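Local coordinates for pyoverdine biosynthesis protein PvcB (Pseudomonas aeruginosa, PDB 4YLM) that catalyses the iron(II)- and 2-oxoglutarate-dependent oxidation of tyrosine isonitrile on the pathway to paerucumarin, at residues 29-34 with 46-51; 118-123 with 278-283; 144-149 with 193-198; 180-185 with 287-292; 188-193 with 253-258. All blocks are in the same frame, centred on the assembly; numbering follows the deposited sequence.

Contact 1 (29-34 with 46-51); sequences LLLEPG and QWLKGL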
# COMPACT_ATOMS: atom_id res chain seq x y z
N LEU A 29 10.15 8.34 -11.31
CA LEU A 29 9.49 7.19 -11.91
C LEU A 29 8.47 7.67 -12.93
O LEU A 29 7.77 8.65 -12.69
CB LEU A 29 8.81 6.35 -10.82
CG LEU A 29 8.15 5.03 -11.23
CD1 LEU A 29 9.25 4.02 -11.58
CD2 LEU A 29 7.28 4.49 -10.09
N LEU A 30 8.41 7.02 -14.09
CA LEU A 30 7.43 7.34 -15.10
C LEU A 30 6.32 6.30 -15.01
O LEU A 30 6.60 5.10 -15.00
CB LEU A 30 8.04 7.30 -16.51
CG LEU A 30 7.08 7.40 -17.71
CD1 LEU A 30 6.33 8.75 -17.74
CD2 LEU A 30 7.80 7.16 -19.06
N LEU A 31 5.08 6.76 -14.97
CA LEU A 31 3.92 5.85 -14.98
C LEU A 31 3.09 6.15 -16.21
O LEU A 31 2.84 7.32 -16.52
CB LEU A 31 3.04 6.06 -13.75
CG LEU A 31 3.64 5.74 -12.38
CD1 LEU A 31 4.44 6.91 -11.91
CD2 LEU A 31 2.50 5.44 -11.39
N GLU A 32 2.65 5.11 -16.90
CA GLU A 32 1.81 5.30 -18.06
C GLU A 32 0.63 4.34 -18.00
O GLU A 32 0.72 3.28 -17.39
CB GLU A 32 2.62 5.09 -19.35
CG GLU A 32 3.80 6.05 -19.47
CD GLU A 32 4.69 5.69 -20.65
OE1 GLU A 32 4.52 6.30 -21.72
OE2 GLU A 32 5.53 4.76 -20.52
N PRO A 33 -0.49 4.72 -18.63
CA PRO A 33 -1.75 3.98 -18.49
C PRO A 33 -1.68 2.53 -18.97
O PRO A 33 -1.06 2.23 -19.98
CB PRO A 33 -2.74 4.80 -19.34
CG PRO A 33 -1.88 5.67 -20.25
CD PRO A 33 -0.63 5.93 -19.47
N GLY A 34 -2.34 1.64 -18.23
CA GLY A 34 -2.36 0.24 -18.60
C GLY A 34 -3.60 -0.15 -19.39
O GLY A 34 -3.71 -1.30 -19.83
N GLN A 46 -3.17 5.93 -2.19
CA GLN A 46 -2.28 5.43 -1.13
C GLN A 46 -1.03 4.80 -1.76
O GLN A 46 0.08 4.94 -1.24
CB GLN A 46 -2.99 4.41 -0.23
CG GLN A 46 -2.21 4.00 1.03
CD GLN A 46 -1.84 5.20 1.90
OE1 GLN A 46 -2.66 6.09 2.14
NE2 GLN A 46 -0.59 5.23 2.37
N TRP A 47 -1.23 4.07 -2.86
CA TRP A 47 -0.12 3.46 -3.57
C TRP A 47 0.79 4.53 -4.19
O TRP A 47 2.02 4.45 -4.10
CB TRP A 47 -0.68 2.52 -4.64
CG TRP A 47 0.34 1.89 -5.51
CD1 TRP A 47 1.21 0.89 -5.16
CD2 TRP A 47 0.56 2.16 -6.89
NE1 TRP A 47 1.95 0.53 -6.26
CE2 TRP A 47 1.58 1.30 -7.33
CE3 TRP A 47 -0.02 3.04 -7.81
CZ2 TRP A 47 2.05 1.30 -8.64
CZ3 TRP A 47 0.45 3.04 -9.13
CH2 TRP A 47 1.48 2.17 -9.52
N LEU A 48 0.19 5.54 -4.83
CA LEU A 48 0.96 6.62 -5.43
C LEU A 48 1.80 7.33 -4.38
O LEU A 48 2.94 7.69 -4.62
CB LEU A 48 0.04 7.63 -6.12
CG LEU A 48 -0.61 7.15 -7.40
CD1 LEU A 48 -1.63 8.19 -7.91
CD2 LEU A 48 0.48 6.87 -8.44
N LYS A 49 1.22 7.54 -3.20
CA LYS A 49 1.92 8.22 -2.11
C LYS A 49 3.16 7.43 -1.66
O LYS A 49 4.22 8.01 -1.39
CB LYS A 49 0.95 8.38 -0.93
CG LYS A 49 1.05 9.70 -0.20
CD LYS A 49 0.03 9.79 0.94
CE LYS A 49 -1.41 9.80 0.44
NZ LYS A 49 -2.35 10.05 1.57
N GLY A 50 3.02 6.11 -1.57
CA GLY A 50 4.15 5.23 -1.30
C GLY A 50 5.26 5.39 -2.33
O GLY A 50 6.43 5.54 -1.97
N LEU A 51 4.91 5.35 -3.61
CA LEU A 51 5.89 5.52 -4.68
C LEU A 51 6.55 6.91 -4.63
O LEU A 51 7.75 7.03 -4.84
CB LEU A 51 5.26 5.30 -6.05
CG LEU A 51 4.70 3.90 -6.36
CD1 LEU A 51 3.98 3.89 -7.71
CD2 LEU A 51 5.80 2.83 -6.29
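L31 reaches across to helix 45-55 with a single methyl, and that one carbon makes most of the contact. All the interactions between 29-34 and 46-51 are apolar; no hydrogen bond joins strand to helix, whose short axes stay 11.7 Å apart and run nearly antiparallel, at 155°. Among the aliphatic contacts, L31 CD2 lies 3.9 Å from L48 CD2, the two side chains slanting past one another, and it also meets L51 CD1 at 4.3 Å. With CG turned beside the backbone nitrogen (chi1 -64°), L31 puts this methyl among three helix side chains. Farther back along the strand, L29 CD2 touches L51 CD1 at 4.1 Å. The aromatic share belongs to W47, whose six-membered ring approaches L31 from the opposite direction, with W47 CZ3 3.9 Å from L31 CD2; the methyl meets the ring obliquely. Within the helix, L51 CD1 rests on one face of the indole, 3.3 Å above its plane and toward the rim, so L51 both supports the tryptophan and faces the strand. W47 NE1 is hydrogen-bonded to D9 of the second subunit. This is the packing of a beta-alpha-beta unit: helix 45-55 links strand 29-33 to strand 57-60, which pair in parallel, and L51 also touches L58 of the latter, while W47 reaches V12 of strand 12-16.

Contact 2 (118-123 with 278-283); sequences LETVPE and HIHAEP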
# COMPACT_ATOMS: atom_id res chain seq x y z
N LEU A 118 6.52 29.28 5.96
CA LEU A 118 5.16 29.01 6.39
C LEU A 118 5.13 28.36 7.76
O LEU A 118 6.15 27.87 8.25
CB LEU A 118 4.44 28.12 5.38
CG LEU A 118 4.34 28.60 3.93
CD1 LEU A 118 3.52 27.61 3.12
CD2 LEU A 118 3.74 29.99 3.84
N GLU A 119 3.96 28.35 8.39
CA GLU A 119 3.84 27.73 9.70
C GLU A 119 3.88 26.20 9.58
O GLU A 119 4.32 25.52 10.51
CB GLU A 119 2.54 28.17 10.38
CG GLU A 119 2.29 27.49 11.73
CD GLU A 119 3.30 27.89 12.80
OE1 GLU A 119 3.95 28.95 12.65
OE2 GLU A 119 3.44 27.15 13.79
N THR A 120 3.41 25.68 8.45
CA THR A 120 3.45 24.25 8.18
C THR A 120 4.00 23.98 6.79
O THR A 120 3.80 24.77 5.86
CB THR A 120 2.06 23.59 8.31
OG1 THR A 120 1.22 24.09 7.27
CG2 THR A 120 1.44 23.91 9.66
N VAL A 121 4.70 22.85 6.65
CA VAL A 121 5.42 22.51 5.42
C VAL A 121 4.70 21.35 4.72
O VAL A 121 4.45 20.31 5.32
CB VAL A 121 6.90 22.15 5.74
CG1 VAL A 121 7.65 21.71 4.50
CG2 VAL A 121 7.61 23.33 6.42
N PRO A 122 4.34 21.54 3.44
CA PRO A 122 3.62 20.46 2.75
C PRO A 122 4.56 19.30 2.42
O PRO A 122 5.72 19.55 2.12
CB PRO A 122 3.15 21.12 1.46
CG PRO A 122 4.20 22.17 1.19
CD PRO A 122 4.63 22.68 2.55
N GLU A 123 4.07 18.06 2.47
CA GLU A 123 4.91 16.94 2.06
C GLU A 123 5.02 16.84 0.53
O GLU A 123 6.09 16.58 0.00
CB GLU A 123 4.43 15.60 2.65
CG GLU A 123 5.29 14.40 2.21
CD GLU A 123 5.03 13.12 3.00
OE1 GLU A 123 3.99 13.04 3.69
OE2 GLU A 123 5.87 12.20 2.93
N HIS A 278 -0.91 21.63 -2.77
CA HIS A 278 -0.03 21.15 -1.72
C HIS A 278 -0.76 20.11 -0.87
O HIS A 278 -1.95 20.27 -0.60
CB HIS A 278 0.40 22.30 -0.82
CG HIS A 278 1.53 23.12 -1.36
ND1 HIS A 278 1.58 24.49 -1.24
CD2 HIS A 278 2.68 22.75 -1.99
CE1 HIS A 278 2.71 24.94 -1.77
NE2 HIS A 278 3.39 23.90 -2.24
N ILE A 279 -0.06 19.06 -0.46
CA ILE A 279 -0.64 18.04 0.42
C ILE A 279 0.16 18.01 1.70
O ILE A 279 1.38 17.92 1.67
CB ILE A 279 -0.59 16.63 -0.21
CG1 ILE A 279 -1.15 16.66 -1.64
CG2 ILE A 279 -1.30 15.59 0.70
CD1 ILE A 279 -2.63 16.97 -1.73
N HIS A 280 -0.53 18.10 2.84
CA HIS A 280 0.13 18.08 4.14
C HIS A 280 0.82 16.74 4.36
O HIS A 280 0.42 15.72 3.80
CB HIS A 280 -0.90 18.27 5.25
CG HIS A 280 -1.23 19.70 5.55
ND1 HIS A 280 -0.29 20.60 6.01
CD2 HIS A 280 -2.39 20.39 5.45
CE1 HIS A 280 -0.86 21.77 6.19
NE2 HIS A 280 -2.14 21.67 5.87
N ALA A 281 1.86 16.77 5.18
CA ALA A 281 2.42 15.55 5.76
C ALA A 281 1.40 14.90 6.70
O ALA A 281 0.35 15.49 6.99
CB ALA A 281 3.72 15.89 6.53
N GLU A 282 1.69 13.68 7.15
CA GLU A 282 0.75 12.91 7.97
C GLU A 282 1.38 12.58 9.31
O GLU A 282 2.15 11.63 9.41
CB GLU A 282 0.39 11.59 7.28
CG GLU A 282 -0.41 11.70 6.00
CD GLU A 282 -0.62 10.34 5.35
OE1 GLU A 282 -1.74 9.81 5.42
OE2 GLU A 282 0.35 9.79 4.78
N PRO A 283 1.06 13.36 10.34
CA PRO A 283 0.10 14.46 10.21
C PRO A 283 0.83 15.75 9.82
O PRO A 283 2.04 15.73 9.60
CB PRO A 283 -0.46 14.58 11.63
CG PRO A 283 0.75 14.26 12.50
CD PRO A 283 1.55 13.22 11.72
O HOH W 1 2.28 19.36 6.51
O HOH W 2 1.22 13.30 2.96
O HOH W 3 4.08 12.47 6.33
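T120 and H280 meet where two strands of the large mixed sheet in this TauD-like, cupin-clan fold come together at a steep angle, 117° between their short axes. T120 sets OG1 between its backbone nitrogen and carbonyl carbon (chi1 67°), which brings the hydroxyl oxygen to the edge of the H280 imidazole, in the ring plane and 3.3 Å from H280 CE1. V121 turns its side chain away and joins the contact through its carbonyl. A water donates to V121 O, accepts from A281 N and is hydrogen-bonded to H280 ND1 in the ring plane, filling in where V121 O and A281 N are too far apart to bond directly. Next, P122 lies alongside H278 and sets CG over one face of its ring, a CH-pi contact with CG 3.8 Å from the H278 ring centroid. The same histidine bonds through NE2 to D114, expected to be a ligand of the catalytic iron, and through ND1 to W85, so the proline packs against what is probably a second-shell residue. At E123 the chain turns a corner. Its amide gives a weak, bent bond to I279 O, at 128°, and its extended side chain runs past A281, with both CB atoms 4.0 Å apart. E123 OE2 forms a salt bridge with R53, while two waters donate to OE1: one also donates to H280 O, and the other accepts from E282 N at 2.8 Å.

Contact 3 (144-149 with 193-198); sequences SSTPAA and PILRFC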
# COMPACT_ATOMS: atom_id res chain seq x y z
N SER A 144 15.83 18.44 -7.90
CA SER A 144 17.07 17.80 -7.48
C SER A 144 16.83 16.90 -6.29
O SER A 144 16.22 17.33 -5.30
CB SER A 144 18.14 18.84 -7.11
OG SER A 144 18.67 19.44 -8.27
N SER A 145 17.35 15.68 -6.35
CA SER A 145 17.27 14.76 -5.22
C SER A 145 18.40 15.06 -4.25
O SER A 145 19.57 14.93 -4.60
CB SER A 145 17.39 13.32 -5.71
OG SER A 145 17.80 12.47 -4.66
N THR A 146 18.08 15.47 -3.03
CA THR A 146 19.15 15.85 -2.13
C THR A 146 19.96 14.64 -1.63
O THR A 146 21.15 14.76 -1.39
CB THR A 146 18.70 16.78 -0.97
OG1 THR A 146 17.76 16.11 -0.12
CG2 THR A 146 18.05 18.06 -1.54
N PRO A 147 19.31 13.47 -1.49
CA PRO A 147 20.13 12.29 -1.16
C PRO A 147 21.12 11.93 -2.26
O PRO A 147 22.24 11.51 -1.95
CB PRO A 147 19.09 11.17 -0.96
CG PRO A 147 17.82 11.92 -0.53
CD PRO A 147 17.86 13.20 -1.38
N ALA A 148 20.73 12.08 -3.53
CA ALA A 148 21.68 11.84 -4.62
C ALA A 148 22.87 12.81 -4.53
O ALA A 148 24.02 12.40 -4.66
CB ALA A 148 21.00 11.96 -5.96
N ALA A 149 22.58 14.09 -4.30
CA ALA A 149 23.64 15.09 -4.15
C ALA A 149 24.59 14.70 -3.02
O ALA A 149 25.81 14.84 -3.14
CB ALA A 149 23.04 16.48 -3.92
N PRO A 193 19.19 11.10 5.68
CA PRO A 193 19.86 12.37 5.39
C PRO A 193 19.34 13.07 4.14
O PRO A 193 19.17 12.46 3.08
CB PRO A 193 21.33 11.96 5.19
CG PRO A 193 21.48 10.71 6.01
CD PRO A 193 20.15 9.99 5.84
N ILE A 194 19.06 14.36 4.28
CA ILE A 194 18.65 15.19 3.15
C ILE A 194 19.42 16.51 3.21
O ILE A 194 20.15 16.77 4.17
CB ILE A 194 17.15 15.53 3.23
CG1 ILE A 194 16.84 16.21 4.57
CG2 ILE A 194 16.26 14.26 3.01
CD1 ILE A 194 15.43 16.88 4.63
N LEU A 195 19.25 17.35 2.20
CA LEU A 195 19.73 18.72 2.25
C LEU A 195 18.54 19.67 2.30
O LEU A 195 17.51 19.43 1.66
CB LEU A 195 20.59 19.04 1.03
CG LEU A 195 21.81 18.16 0.75
CD1 LEU A 195 22.45 18.55 -0.56
CD2 LEU A 195 22.83 18.27 1.89
N ARG A 196 18.67 20.74 3.08
CA ARG A 196 17.75 21.87 2.98
C ARG A 196 18.60 23.09 2.64
O ARG A 196 19.42 23.52 3.43
CB ARG A 196 17.00 22.10 4.31
CG ARG A 196 16.05 20.97 4.70
CD ARG A 196 14.82 20.87 3.77
NE ARG A 196 15.11 20.14 2.53
CZ ARG A 196 14.18 19.82 1.62
NH1 ARG A 196 12.91 20.17 1.80
NH2 ARG A 196 14.53 19.15 0.53
N PHE A 197 18.42 23.62 1.43
CA PHE A 197 19.26 24.68 0.92
C PHE A 197 18.38 25.57 0.06
O PHE A 197 17.64 25.07 -0.78
CB PHE A 197 20.37 24.06 0.08
CG PHE A 197 21.25 25.05 -0.66
CD1 PHE A 197 21.84 26.12 -0.00
CD2 PHE A 197 21.53 24.87 -2.01
CE1 PHE A 197 22.67 27.01 -0.68
CE2 PHE A 197 22.36 25.75 -2.69
CZ PHE A 197 22.93 26.82 -2.03
N CYS A 198 18.42 26.87 0.30
CA CYS A 198 17.78 27.82 -0.60
C CYS A 198 18.91 28.52 -1.34
O CYS A 198 19.74 29.20 -0.73
CB CYS A 198 16.91 28.83 0.16
SG CYS A 198 16.00 29.99 -0.92
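T146 CG2 lies at the edge of the R196 guanidinium, near its plane and 4.2 Å from R196 NH2, while W113 makes a cation-pi contact with the same group. The motif here is an N-capped helix start packed on a two-stranded hairpin, strands 184-186 and 193-195. The guanidinium folds back on the carbonyl of the preceding residue: R196 NE donates to L195 O at 2.6 Å, with that oxygen only 5° out of the guanidinium plane. NH1 and NH2 have further carbonyl partners in N256 and L259, so the group is fixed in rotation by several bonds, its side chain about 8 Å from those of H261 and D114, the probable iron ligands. Strand 141-145 passes directly into helix 146-152, with S145 as N-cap: its OG accepts from A148 N at 3.2 Å. The first helical residue, T146, faces strand 193-195 and slides past L195 in the opposite direction, leaving the two CB atoms 3.6 Å apart. Apolar contact continues one turn on, where A149 CB meets L195 CD1 at 4.0 Å. P147 CG lies against the carbonyl oxygen of P193, 3.9 Å from P193 O. The threonine hydroxyl is gripped twice, being hydrogen-bonded also to T258 O. With chi1 at 64°, T146 OG1 also stands against I194 CB and receives L195 N in a nearly straight bond, 3.0 Å long at 171°.

Contact 4 (180-185 with 287-292); sequences AAPIVE and NPHLQR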
# COMPACT_ATOMS: atom_id res chain seq x y z
N ALA A 180 15.63 29.58 9.09
CA ALA A 180 16.99 29.07 9.20
C ALA A 180 17.02 27.55 9.29
O ALA A 180 16.27 26.96 10.07
CB ALA A 180 17.70 29.68 10.41
N ALA A 181 17.90 26.92 8.52
CA ALA A 181 18.02 25.47 8.49
C ALA A 181 19.46 25.02 8.28
O ALA A 181 20.18 25.60 7.47
CB ALA A 181 17.13 24.91 7.37
N PRO A 182 19.88 23.97 9.00
CA PRO A 182 21.18 23.39 8.66
C PRO A 182 21.14 22.97 7.19
O PRO A 182 20.08 22.58 6.70
CB PRO A 182 21.26 22.15 9.55
CG PRO A 182 20.24 22.36 10.63
CD PRO A 182 19.16 23.21 10.03
N ILE A 183 22.28 23.05 6.51
CA ILE A 183 22.38 22.58 5.14
C ILE A 183 22.11 21.07 5.08
O ILE A 183 21.36 20.59 4.23
CB ILE A 183 23.77 22.86 4.57
CG1 ILE A 183 23.99 24.37 4.40
CG2 ILE A 183 23.94 22.17 3.23
CD1 ILE A 183 23.15 24.96 3.29
N VAL A 184 22.72 20.32 5.99
CA VAL A 184 22.49 18.88 6.08
C VAL A 184 21.44 18.61 7.15
O VAL A 184 21.64 18.94 8.31
CB VAL A 184 23.81 18.12 6.38
CG1 VAL A 184 23.57 16.61 6.47
CG2 VAL A 184 24.87 18.43 5.31
N GLU A 185 20.31 18.04 6.74
CA GLU A 185 19.21 17.80 7.67
C GLU A 185 18.89 16.31 7.73
O GLU A 185 19.48 15.51 7.01
CB GLU A 185 17.96 18.56 7.22
CG GLU A 185 17.71 19.88 7.94
CD GLU A 185 17.24 19.68 9.37
OE1 GLU A 185 16.70 20.64 9.94
OE2 GLU A 185 17.41 18.56 9.91
N ASN A 287 6.59 23.70 10.68
CA ASN A 287 7.87 24.13 10.11
C ASN A 287 8.94 24.23 11.18
O ASN A 287 8.85 25.09 12.06
CB ASN A 287 7.71 25.48 9.40
CG ASN A 287 8.95 25.88 8.62
OD1 ASN A 287 10.02 25.27 8.75
ND2 ASN A 287 8.81 26.90 7.78
N PRO A 288 9.96 23.36 11.11
CA PRO A 288 11.03 23.36 12.12
C PRO A 288 12.05 24.48 11.91
O PRO A 288 12.90 24.67 12.77
CB PRO A 288 11.70 22.00 11.91
CG PRO A 288 11.50 21.72 10.46
CD PRO A 288 10.14 22.29 10.12
N HIS A 289 11.96 25.20 10.80
CA HIS A 289 12.98 26.19 10.48
C HIS A 289 12.50 27.64 10.55
O HIS A 289 13.29 28.57 10.44
CB HIS A 289 13.56 25.90 9.10
CG HIS A 289 14.11 24.51 8.96
ND1 HIS A 289 13.76 23.67 7.93
CD2 HIS A 289 14.97 23.81 9.74
CE1 HIS A 289 14.39 22.52 8.07
NE2 HIS A 289 15.13 22.58 9.16
N LEU A 290 11.19 27.82 10.73
CA LEU A 290 10.63 29.16 10.80
C LEU A 290 11.08 29.88 12.07
O LEU A 290 11.02 29.32 13.17
CB LEU A 290 9.11 29.11 10.74
CG LEU A 290 8.39 30.46 10.71
CD1 LEU A 290 8.81 31.25 9.49
CD2 LEU A 290 6.88 30.28 10.73
N GLN A 291 11.53 31.12 11.93
CA GLN A 291 11.87 31.91 13.11
C GLN A 291 10.62 32.56 13.69
O GLN A 291 10.00 33.42 13.06
CB GLN A 291 12.94 32.96 12.77
CG GLN A 291 14.27 32.35 12.34
CD GLN A 291 14.76 31.27 13.30
OE1 GLN A 291 14.46 30.08 13.13
NE2 GLN A 291 15.52 31.68 14.31
N ARG A 292 10.24 32.12 14.88
CA ARG A 292 9.06 32.63 15.56
C ARG A 292 9.48 33.52 16.73
O ARG A 292 8.66 34.26 17.29
CB ARG A 292 8.20 31.47 16.05
CG ARG A 292 7.75 30.51 14.95
CD ARG A 292 7.04 29.28 15.52
NE ARG A 292 6.49 28.42 14.47
CZ ARG A 292 7.16 27.44 13.88
NH1 ARG A 292 8.42 27.18 14.23
NH2 ARG A 292 6.58 26.71 12.93
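H289 lays its imidazole over the methyl of A181, whose CB stands almost above the ring centre, 3.4 Å from the H289 centroid and 9° off the ring normal: a CH-pi contact. P288 CG sits over the opposite face, so the ring is sandwiched between two apolar groups. At its edge the same ring is polar. H289 NE2 donates to E185 OE1 at 2.6 Å in an essentially straight bond (175°), and the oxygen lies in the ring plane. The carboxylate, brought in by a bend at chi2 of E185, is turned 53° from that plane and receives the N-H on its anti side, somewhat out of the carboxylate plane. It would tend to polarise the imidazole and, if the ring is protonated, to stabilise its charge. Backbone joins backbone as well, A180 N donating to H289 O at 2.9 Å. On the tail side, H289 N bonds to N287 OD1 at 2.8 Å, closing an Asx turn, and R292 NH1 and NH2 both grip N287 O end-on. R292 NE forms a salt bridge with E119. The histidine-carboxylate pair thus ties the C-terminal tail to hairpin strand 184-186, while A180 and A181 join it to edge strand 178-182: a chain end fastened to a sheet edge.

Contact 5 (188-193 with 253-258); sequences PRREFP and IADNLT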
# COMPACT_ATOMS: atom_id res chain seq x y z
N PRO A 188 12.27 14.94 8.05
CA PRO A 188 11.52 15.26 9.28
C PRO A 188 10.52 14.19 9.72
O PRO A 188 9.99 14.31 10.82
CB PRO A 188 10.81 16.58 8.93
CG PRO A 188 10.68 16.54 7.42
CD PRO A 188 11.96 15.87 6.95
N ARG A 189 10.27 13.18 8.90
CA ARG A 189 9.41 12.07 9.34
C ARG A 189 10.15 10.74 9.29
O ARG A 189 9.93 9.88 10.13
CB ARG A 189 8.13 11.99 8.49
CG ARG A 189 7.14 13.12 8.79
CD ARG A 189 6.64 12.97 10.23
NE ARG A 189 6.16 14.23 10.79
CZ ARG A 189 4.94 14.71 10.59
NH1 ARG A 189 4.09 14.01 9.85
NH2 ARG A 189 4.56 15.86 11.13
N ARG A 190 11.06 10.60 8.32
CA ARG A 190 11.60 9.29 7.98
C ARG A 190 13.10 9.18 8.22
O ARG A 190 13.71 8.15 7.90
CB ARG A 190 11.24 8.95 6.54
CG ARG A 190 9.73 8.76 6.32
CD ARG A 190 9.46 8.28 4.90
NE ARG A 190 9.57 9.35 3.91
CZ ARG A 190 10.05 9.18 2.68
NH1 ARG A 190 10.51 7.99 2.31
NH2 ARG A 190 10.07 10.19 1.82
N GLU A 191 13.69 10.24 8.77
CA GLU A 191 15.04 10.21 9.35
C GLU A 191 16.24 10.23 8.42
O GLU A 191 17.33 10.62 8.84
CB GLU A 191 15.19 9.04 10.35
CG GLU A 191 14.46 9.27 11.65
CD GLU A 191 15.06 10.42 12.44
OE1 GLU A 191 16.28 10.38 12.73
OE2 GLU A 191 14.32 11.37 12.75
N PHE A 192 16.08 9.83 7.16
CA PHE A 192 17.27 9.71 6.30
C PHE A 192 17.87 11.07 5.98
O PHE A 192 17.18 12.08 6.02
CB PHE A 192 16.97 8.91 5.03
CG PHE A 192 15.87 9.50 4.18
CD1 PHE A 192 16.16 10.43 3.19
CD2 PHE A 192 14.54 9.11 4.35
CE1 PHE A 192 15.15 10.97 2.38
CE2 PHE A 192 13.53 9.64 3.57
CZ PHE A 192 13.83 10.57 2.57
N PRO A 193 19.19 11.10 5.68
CA PRO A 193 19.86 12.37 5.39
C PRO A 193 19.34 13.07 4.14
O PRO A 193 19.17 12.46 3.08
CB PRO A 193 21.33 11.96 5.19
CG PRO A 193 21.48 10.71 6.01
CD PRO A 193 20.15 9.99 5.84
N ILE A 253 3.81 14.40 -9.17
CA ILE A 253 3.73 14.41 -7.72
C ILE A 253 5.16 14.41 -7.21
O ILE A 253 5.90 13.48 -7.49
CB ILE A 253 3.02 13.14 -7.21
CG1 ILE A 253 1.59 13.06 -7.79
CG2 ILE A 253 3.01 13.13 -5.68
CD1 ILE A 253 0.93 11.68 -7.58
N ALA A 254 5.53 15.45 -6.47
CA ALA A 254 6.90 15.66 -6.02
C ALA A 254 6.98 15.60 -4.50
O ALA A 254 6.11 16.14 -3.81
CB ALA A 254 7.42 17.04 -6.53
N ASP A 255 8.01 14.93 -3.99
CA ASP A 255 8.30 14.82 -2.56
C ASP A 255 9.06 16.08 -2.13
O ASP A 255 10.29 16.14 -2.22
CB ASP A 255 9.14 13.54 -2.31
CG ASP A 255 9.55 13.36 -0.86
OD1 ASP A 255 9.13 14.14 0.02
OD2 ASP A 255 10.31 12.39 -0.59
N ASN A 256 8.31 17.08 -1.66
CA ASN A 256 8.88 18.35 -1.23
C ASN A 256 9.80 18.25 -0.00
O ASN A 256 10.55 19.18 0.28
CB ASN A 256 7.74 19.35 -0.96
CG ASN A 256 8.24 20.72 -0.53
OD1 ASN A 256 8.94 21.42 -1.28
ND2 ASN A 256 7.87 21.12 0.68
N LEU A 257 9.74 17.13 0.73
CA LEU A 257 10.56 16.97 1.94
C LEU A 257 11.96 16.45 1.61
O LEU A 257 12.87 16.54 2.45
CB LEU A 257 9.88 16.04 2.97
CG LEU A 257 8.45 16.44 3.39
CD1 LEU A 257 7.93 15.52 4.49
CD2 LEU A 257 8.41 17.91 3.86
N THR A 258 12.14 15.93 0.40
CA THR A 258 13.39 15.32 -0.02
C THR A 258 14.04 16.09 -1.18
O THR A 258 15.26 16.24 -1.23
CB THR A 258 13.15 13.87 -0.49
OG1 THR A 258 12.59 13.12 0.60
CG2 THR A 258 14.47 13.20 -0.92
O HOH W 4 8.53 12.62 2.24
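R190 and D255 reach toward each other from opposite directions, and the conformation of the arginine decides how the two meet. It runs extended through chi2 and then bends at chi3 (-76°), bringing NH2 within 3.3 Å of D255 OD2 in a salt bridge without a direct hydrogen bond. The carboxylate oxygen lies at the guanidinium edge, in its plane, although the two flat groups are 34° apart. A water completes the pairing, accepting from R190 NH2 at 2.9 Å and donating to D255 OD1; R190 NH1 bonds to R53 O. F192 places CE2 above the centre of the guanidinium, 3.6 Å from its plane, and turns its far edge to T258, with F192 CZ 3.5 Å from T258 OG1. The phenylalanine owes this position to a CG set between backbone nitrogen and carbonyl carbon (chi1 59°). T258 holds OG1 beside its own nitrogen, where it donates to D255 OD2 at 2.7 Å from above the carboxylate plane. H56 ND1 also bonds to OD2, so this buried oxygen has several partners that would tend to stabilise its negative charge. P188 CG also packs on L257 CD1, 4.1 Å apart. D255 OD1 accepts from L257 N at 3.1 Å, forming an Asx turn: the aspartate shapes the bend after strand 251-255 that leads into strand 259-263, which carries H261, a probable iron ligand.

How the contacts relate
The five contacts show how one catalytic fold is tied together from its sheet outward. Contacts 2, 3 and 5 form the middle: centres of 3 and 5 lie about 9 Å apart and those of 2 and 5 about 11 Å, joined by E123 O to N256 N (2.8 Å) and R196 NH1 to N256 O (3.0 Å). All three approach the probable iron site: contact 2 borders it through H278, and the side chains of R196 and L257 each come within about 8 Å of that of D114. Contact 4 continues contact 3 through the hairpin, I194 O to E185 N, and meets contact 2 at E119 and N287. Contact 1 is farthest from contact 4, about 31 Å between centres, lies about 17 Å from contact 5, and touches contact 2 through K49 and E282.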